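PDB 6EUA: angiopoietin-related protein 3 from Homo sapiens, which raises plasma triglycerides by inhibiting lipoprotein lipase, and through this fibrinogen-like C-terminal domain mediates adhesion of endothelial cells. Local coordinates for residues F159-G164 with W169-E174; R30-Q35 with I90-N95. One frame throughout, in Å; residues are numbered along the deposited sequence.

Both contacts belong to the fibrinogen-like C-terminal domain, and the centre of each is about 16 Å from the centre of the chain. Contact 2 closes before contact 1 opens along the sequence; it fastens the turn between strands 25-29 and 37-44 to the end of helix 84-91, bridging 54 intervening residues. Contact 1 is far more local, folding the loop 159-164 back over strand 169-171 with only four residues between. Their centres are 27 Å apart, and the nearest atoms, about 9 Å apart, do not touch. Contact 1 rests on a disulfide cysteine against an indole, contact 2 on a lysine ammonium and a proline.

Contact 1. Residues F159-G164 with W169-E174; sequences FNCPEG and WWWHDE
C161 lies over one face of the W171 indole: its CB stands 4.0 Å from the centroid of the six-membered ring and only 19° off the ring normal, a CH-pi contact. SG, 3.5 Å from W171 CE3, meets the ring obliquely. With chi1 at -72°, the sulfur sits beside the backbone N, and from there it forms the disulfide to C175 while also reaching to 3.5 Å from H172 O. W169 CD1 sits over the opposite face, toward the rim, so the indole is held between two residues.

Toward the far end of the ring, the turn from E163 to G164 takes over. G164 CA comes obliquely to 3.5 Å from W171 CZ2, and E163 CB meets W171 CH2 at 3.7 Å before the rest of the glutamate leads away. G164 N bonds to C161 O, 2.8 Å, shaping the loop round the indole. With an alanine at W171, C161 CB and G164 CA would probably face a gap, and the C161 half of the disulfide would lose its aromatic neighbour. This is a cysteine sulfur-aromatic contact of the fibrinogen C-terminal domain, laying the disulfide-bearing loop on strand 169-171, which pairs antiparallel with 147-149.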
loop_
_atom_site.group_PDB
_atom_site.type_symbol
_atom_site.label_atom_id
_atom_site.label_comp_id
_atom_site.label_asym_id
_atom_site.label_seq_id
_atom_site.Cartn_x
_atom_site.Cartn_y
_atom_site.Cartn_z
ATOM N N PHE A 159 -13.386 5.152 -37.730
ATOM C CA PHE A 159 -13.451 6.577 -37.414
ATOM C C PHE A 159 -12.824 6.846 -36.066
ATOM O O PHE A 159 -13.240 6.280 -35.056
ATOM C CB PHE A 159 -14.896 7.084 -37.414
ATOM C CG PHE A 159 -15.041 8.537 -37.005
ATOM C CD1 PHE A 159 -14.708 9.560 -37.885
ATOM C CD2 PHE A 159 -15.523 8.880 -35.746
ATOM C CE1 PHE A 159 -14.847 10.895 -37.514
ATOM C CE2 PHE A 159 -15.663 10.214 -35.371
ATOM C CZ PHE A 159 -15.324 11.219 -36.256
ATOM N N ASN A 160 -11.828 7.725 -36.045
ATOM C CA ASN A 160 -11.114 8.038 -34.817
ATOM C C ASN A 160 -11.840 9.162 -34.081
ATOM O O ASN A 160 -12.073 10.236 -34.645
ATOM C CB ASN A 160 -9.663 8.413 -35.125
ATOM C CG ASN A 160 -8.831 7.206 -35.565
ATOM O OD1 ASN A 160 -9.195 6.059 -35.302
ATOM N ND2 ASN A 160 -7.707 7.466 -36.234
ATOM N N CYS A 161 -12.217 8.894 -32.816
ATOM C CA CYS A 161 -12.969 9.803 -31.949
ATOM C C CYS A 161 -12.081 10.941 -31.453
ATOM O O CYS A 161 -10.999 10.694 -30.911
ATOM C CB CYS A 161 -13.539 9.059 -30.749
ATOM S SG CYS A 161 -14.891 7.969 -31.146
ATOM N N PRO A 162 -12.549 12.187 -31.574
ATOM C CA PRO A 162 -11.761 13.330 -31.078
ATOM C C PRO A 162 -11.308 13.188 -29.635
ATOM O O PRO A 162 -10.230 13.684 -29.286
ATOM C CB PRO A 162 -12.724 14.515 -31.250
ATOM C CG PRO A 162 -13.691 14.078 -32.311
ATOM C CD PRO A 162 -13.851 12.599 -32.126
ATOM N N GLU A 163 -12.093 12.528 -28.782
ATOM C CA GLU A 163 -11.725 12.377 -27.378
ATOM C C GLU A 163 -10.797 11.191 -27.124
ATOM O O GLU A 163 -10.320 11.027 -25.995
ATOM C CB GLU A 163 -12.986 12.247 -26.520
ATOM C CG GLU A 163 -13.411 13.549 -25.845
ATOM C CD GLU A 163 -12.326 14.131 -24.948
ATOM O OE1 GLU A 163 -12.071 15.354 -25.039
ATOM O OE2 GLU A 163 -11.727 13.367 -24.156
ATOM N N GLY A 164 -10.530 10.369 -28.135
ATOM C CA GLY A 164 -9.575 9.286 -28.049
ATOM C C GLY A 164 -8.161 9.656 -28.429
ATOM O O GLY A 164 -7.311 8.764 -28.515
ATOM N N TRP A 169 -8.924 3.354 -24.763
ATOM C CA TRP A 169 -10.337 3.368 -24.398
ATOM C C TRP A 169 -11.158 2.629 -25.445
ATOM O O TRP A 169 -10.699 2.376 -26.561
ATOM C CB TRP A 169 -10.872 4.803 -24.239
ATOM C CG TRP A 169 -12.153 4.896 -23.447
ATOM C CD1 TRP A 169 -13.380 5.395 -23.870
ATOM C CD2 TRP A 169 -12.342 4.481 -22.090
ATOM N NE1 TRP A 169 -14.298 5.303 -22.852
ATOM C CE2 TRP A 169 -13.686 4.752 -21.749
ATOM C CE3 TRP A 169 -11.499 3.905 -21.122
ATOM C CZ2 TRP A 169 -14.206 4.462 -20.483
ATOM C CZ3 TRP A 169 -12.016 3.634 -19.854
ATOM C CH2 TRP A 169 -13.355 3.906 -19.552
ATOM N N TRP A 170 -12.393 2.301 -25.065
ATOM C CA TRP A 170 -13.336 1.612 -25.939
ATOM C C TRP A 170 -14.202 2.638 -26.664
ATOM O O TRP A 170 -14.719 3.568 -26.038
ATOM C CB TRP A 170 -14.219 0.662 -25.129
ATOM C CG TRP A 170 -13.538 -0.565 -24.512
ATOM C CD1 TRP A 170 -13.300 -1.776 -25.125
ATOM C CD2 TRP A 170 -13.045 -0.699 -23.170
ATOM N NE1 TRP A 170 -12.694 -2.645 -24.245
ATOM C CE2 TRP A 170 -12.531 -2.014 -23.039
ATOM C CE3 TRP A 170 -12.992 0.161 -22.065
ATOM C CZ2 TRP A 170 -11.965 -2.486 -21.852
ATOM C CZ3 TRP A 170 -12.442 -0.310 -20.876
ATOM C CH2 TRP A 170 -11.923 -1.623 -20.785
ATOM N N TRP A 171 -14.369 2.464 -27.977
ATOM C CA TRP A 171 -15.011 3.488 -28.790
ATOM C C TRP A 171 -16.004 2.867 -29.758
ATOM O O TRP A 171 -15.897 1.699 -30.135
ATOM C CB TRP A 171 -13.989 4.316 -29.587
ATOM C CG TRP A 171 -13.093 5.162 -28.711
ATOM C CD1 TRP A 171 -11.756 4.968 -28.465
ATOM C CD2 TRP A 171 -13.470 6.327 -27.960
ATOM N NE1 TRP A 171 -11.284 5.941 -27.612
ATOM C CE2 TRP A 171 -12.313 6.784 -27.285
ATOM C CE3 TRP A 171 -14.674 7.020 -27.783
ATOM C CZ2 TRP A 171 -12.328 7.901 -26.448
ATOM C CZ3 TRP A 171 -14.682 8.141 -26.963
ATOM C CH2 TRP A 171 -13.516 8.569 -26.307
ATOM N N HIS A 172 -16.977 3.687 -30.145
ATOM C CA HIS A 172 -17.876 3.432 -31.259
ATOM C C HIS A 172 -18.018 4.759 -31.994
ATOM O O HIS A 172 -17.621 5.808 -31.481
ATOM C CB HIS A 172 -19.219 2.889 -30.752
ATOM C CG HIS A 172 -20.332 2.942 -31.749
ATOM N ND1 HIS A 172 -21.608 3.325 -31.399
ATOM C CD2 HIS A 172 -20.391 2.583 -33.052
ATOM C CE1 HIS A 172 -22.393 3.254 -32.457
ATOM N NE2 HIS A 172 -21.677 2.817 -33.477
ATOM N N ASP A 173 -18.558 4.708 -33.221
ATOM C CA ASP A 173 -18.753 5.905 -34.041
ATOM C C ASP A 173 -19.429 7.046 -33.288
ATOM O O ASP A 173 -19.217 8.216 -33.623
ATOM C CB ASP A 173 -19.588 5.570 -35.284
ATOM C CG ASP A 173 -19.295 4.192 -35.842
ATOM O OD1 ASP A 173 -20.253 3.422 -36.071
ATOM O OD2 ASP A 173 -18.109 3.877 -36.057
ATOM N N GLU A 174 -20.271 6.727 -32.297
ATOM C CA GLU A 174 -20.934 7.759 -31.505
ATOM C C GLU A 174 -19.962 8.531 -30.619
ATOM O O GLU A 174 -20.268 9.662 -30.231
ATOM C CB GLU A 174 -22.039 7.146 -30.647
ATOM C CG GLU A 174 -23.128 6.453 -31.446
ATOM C CD GLU A 174 -24.189 5.811 -30.563
ATOM O OE1 GLU A 174 -24.138 5.990 -29.325
ATOM O OE2 GLU A 174 -25.070 5.116 -31.112
#

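Contact 2. Residues R30-Q35 with I90-N95; sequences RPSNSQ and IVKQSN
Two things join the segments: P31 resting on I90, and K92 reaching across to S32 O. On the packed side, P31 sets the CG corner of its ring against I90 CG1 at 3.9 Å, the two side chains meeting at a slant. Both residues are buried. I90 starts with its CB directed away from the proline, but chi1 of -62° puts CG1 beside the backbone N, and this branch turns back to touch the ring. Beyond it, I90 also packs on Y96 and I218 of the central sheet.

The solvent side is a rim where S32 is exposed, yet its carbonyl is firmly held. The lysine chain runs extended until it bends at its last torsion, bringing K92 NZ to 2.8 Å from S32 O in a hydrogen bond. The donor approaches at 117° to the C=O, tilted 30° from the carbonyl plane. NZ also bonds to S89 O, so one ammonium ties the turn to the helix; S32 CB lies 3.5 Å from K92 NZ. Beyond this bond N33 is exposed and poorly ordered.

K92, the first residue past the helix, has positive phi and is the second residue of a type II' turn from V91 to S94. Its side chain reaches from there to the type II turn P31-S34. In this fibrinogen-like fold the 30-35 loop joins antiparallel strands 25-29 and 37-44 as a hairpin, and K92 fastens it to the C-terminal end of helix 84-91.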
loop_
_atom_site.group_PDB
_atom_site.type_symbol
_atom_site.label_atom_id
_atom_site.label_comp_id
_atom_site.label_asym_id
_atom_site.label_seq_id
_atom_site.Cartn_x
_atom_site.Cartn_y
_atom_site.Cartn_z
ATOM N N ARG A 30 -5.071 -16.259 -9.696
ATOM C CA ARG A 30 -4.669 -17.039 -10.865
ATOM C C ARG A 30 -5.928 -17.537 -11.543
ATOM O O ARG A 30 -6.458 -18.604 -11.205
ATOM C CB ARG A 30 -3.740 -18.200 -10.503
ATOM C CG ARG A 30 -2.830 -18.619 -11.660
ATOM C CD ARG A 30 -2.431 -20.080 -11.587
ATOM N NE ARG A 30 -3.599 -20.952 -11.511
ATOM C CZ ARG A 30 -4.186 -21.535 -12.557
ATOM N NH1 ARG A 30 -3.717 -21.348 -13.788
ATOM N NH2 ARG A 30 -5.249 -22.312 -12.368
ATOM N N PRO A 31 -6.466 -16.767 -12.486
ATOM C CA PRO A 31 -7.592 -17.261 -13.287
ATOM C C PRO A 31 -7.173 -18.492 -14.079
ATOM O O PRO A 31 -5.984 -18.763 -14.273
ATOM C CB PRO A 31 -7.930 -16.080 -14.208
ATOM C CG PRO A 31 -7.315 -14.869 -13.542
ATOM C CD PRO A 31 -6.083 -15.387 -12.834
ATOM N N SER A 32 -8.173 -19.253 -14.524
ATOM C CA SER A 32 -7.924 -20.439 -15.342
ATOM C C SER A 32 -6.984 -20.129 -16.499
ATOM O O SER A 32 -7.018 -19.035 -17.069
ATOM C CB SER A 32 -9.236 -20.989 -15.900
ATOM O OG SER A 32 -10.202 -21.153 -14.878
ATOM N N ASN A 33 -6.127 -21.100 -16.825
ATOM C CA ASN A 33 -5.232 -21.045 -17.986
ATOM C C ASN A 33 -4.346 -19.800 -17.982
ATOM O O ASN A 33 -4.020 -19.254 -19.038
ATOM C CB ASN A 33 -6.020 -21.127 -19.296
ATOM C CG ASN A 33 -6.969 -22.303 -19.325
ATOM O OD1 ASN A 33 -6.748 -23.310 -18.649
ATOM N ND2 ASN A 33 -8.033 -22.188 -20.112
ATOM N N SER A 34 -3.925 -19.352 -16.804
ATOM C CA SER A 34 -3.220 -18.086 -16.691
ATOM C C SER A 34 -2.079 -18.211 -15.692
ATOM O O SER A 34 -2.074 -19.084 -14.825
ATOM C CB SER A 34 -4.168 -16.950 -16.262
ATOM O OG SER A 34 -3.459 -15.747 -15.976
ATOM N N GLN A 35 -1.112 -17.312 -15.830
ATOM C CA GLN A 35 -0.074 -17.098 -14.832
ATOM C C GLN A 35 -0.643 -16.395 -13.594
ATOM O O GLN A 35 -1.676 -15.717 -13.650
ATOM C CB GLN A 35 1.037 -16.266 -15.455
ATOM C CG GLN A 35 0.438 -15.193 -16.376
ATOM C CD GLN A 35 1.323 -13.988 -16.586
ATOM O OE1 GLN A 35 2.270 -14.033 -17.369
ATOM N NE2 GLN A 35 0.996 -12.887 -15.920
ATOM N N ILE A 90 -9.650 -12.820 -16.318
ATOM C CA ILE A 90 -10.674 -12.898 -15.287
ATOM C C ILE A 90 -12.042 -13.158 -15.913
ATOM O O ILE A 90 -12.749 -14.098 -15.533
ATOM C CB ILE A 90 -10.661 -11.613 -14.439
ATOM C CG1 ILE A 90 -9.300 -11.486 -13.733
ATOM C CG2 ILE A 90 -11.840 -11.593 -13.469
ATOM C CD1 ILE A 90 -9.022 -10.107 -13.136
ATOM N N VAL A 91 -12.425 -12.344 -16.894
ATOM C CA VAL A 91 -13.802 -12.376 -17.382
ATOM C C VAL A 91 -14.029 -13.546 -18.341
ATOM O O VAL A 91 -14.962 -14.339 -18.166
ATOM C CB VAL A 91 -14.161 -11.027 -18.029
ATOM C CG1 VAL A 91 -15.557 -11.089 -18.665
ATOM C CG2 VAL A 91 -14.097 -9.913 -16.983
ATOM N N LYS A 92 -13.197 -13.670 -19.370
ATOM C CA LYS A 92 -13.302 -14.741 -20.380
ATOM C C LYS A 92 -14.678 -14.638 -21.035
ATOM O O LYS A 92 -15.004 -13.564 -21.562
ATOM C CB LYS A 92 -12.968 -16.083 -19.755
ATOM C CG LYS A 92 -11.481 -16.386 -19.793
ATOM C CD LYS A 92 -11.149 -17.707 -19.114
ATOM C CE LYS A 92 -9.672 -17.744 -18.756
ATOM N NZ LYS A 92 -9.480 -17.827 -17.295
ATOM N N GLN A 93 -15.492 -15.696 -21.041
ATOM C CA GLN A 93 -16.785 -15.702 -21.720
ATOM C C GLN A 93 -17.949 -15.386 -20.778
ATOM O O GLN A 93 -19.111 -15.501 -21.182
ATOM C CB GLN A 93 -17.031 -17.064 -22.390
ATOM C CG GLN A 93 -15.912 -17.558 -23.304
ATOM C CD GLN A 93 -16.063 -19.038 -23.696
ATOM O OE1 GLN A 93 -17.146 -19.624 -23.585
ATOM N NE2 GLN A 93 -14.979 -19.635 -24.184
ATOM N N SER A 94 -17.663 -15.004 -19.540
ATOM C CA SER A 94 -18.689 -14.835 -18.523
ATOM C C SER A 94 -19.330 -13.454 -18.603
ATOM O O SER A 94 -18.720 -12.476 -19.052
ATOM C CB SER A 94 -18.098 -15.061 -17.124
ATOM O OG SER A 94 -17.582 -16.377 -16.984
ATOM N N ASN A 95 -20.584 -13.385 -18.172
ATOM C CA ASN A 95 -21.244 -12.098 -17.971
ATOM C C ASN A 95 -20.756 -11.529 -16.633
ATOM O O ASN A 95 -20.899 -12.177 -15.594
ATOM C CB ASN A 95 -22.765 -12.294 -17.997
ATOM C CG ASN A 95 -23.550 -11.011 -17.758
ATOM O OD1 ASN A 95 -23.134 -9.919 -18.168
ATOM N ND2 ASN A 95 -24.703 -11.144 -17.129
#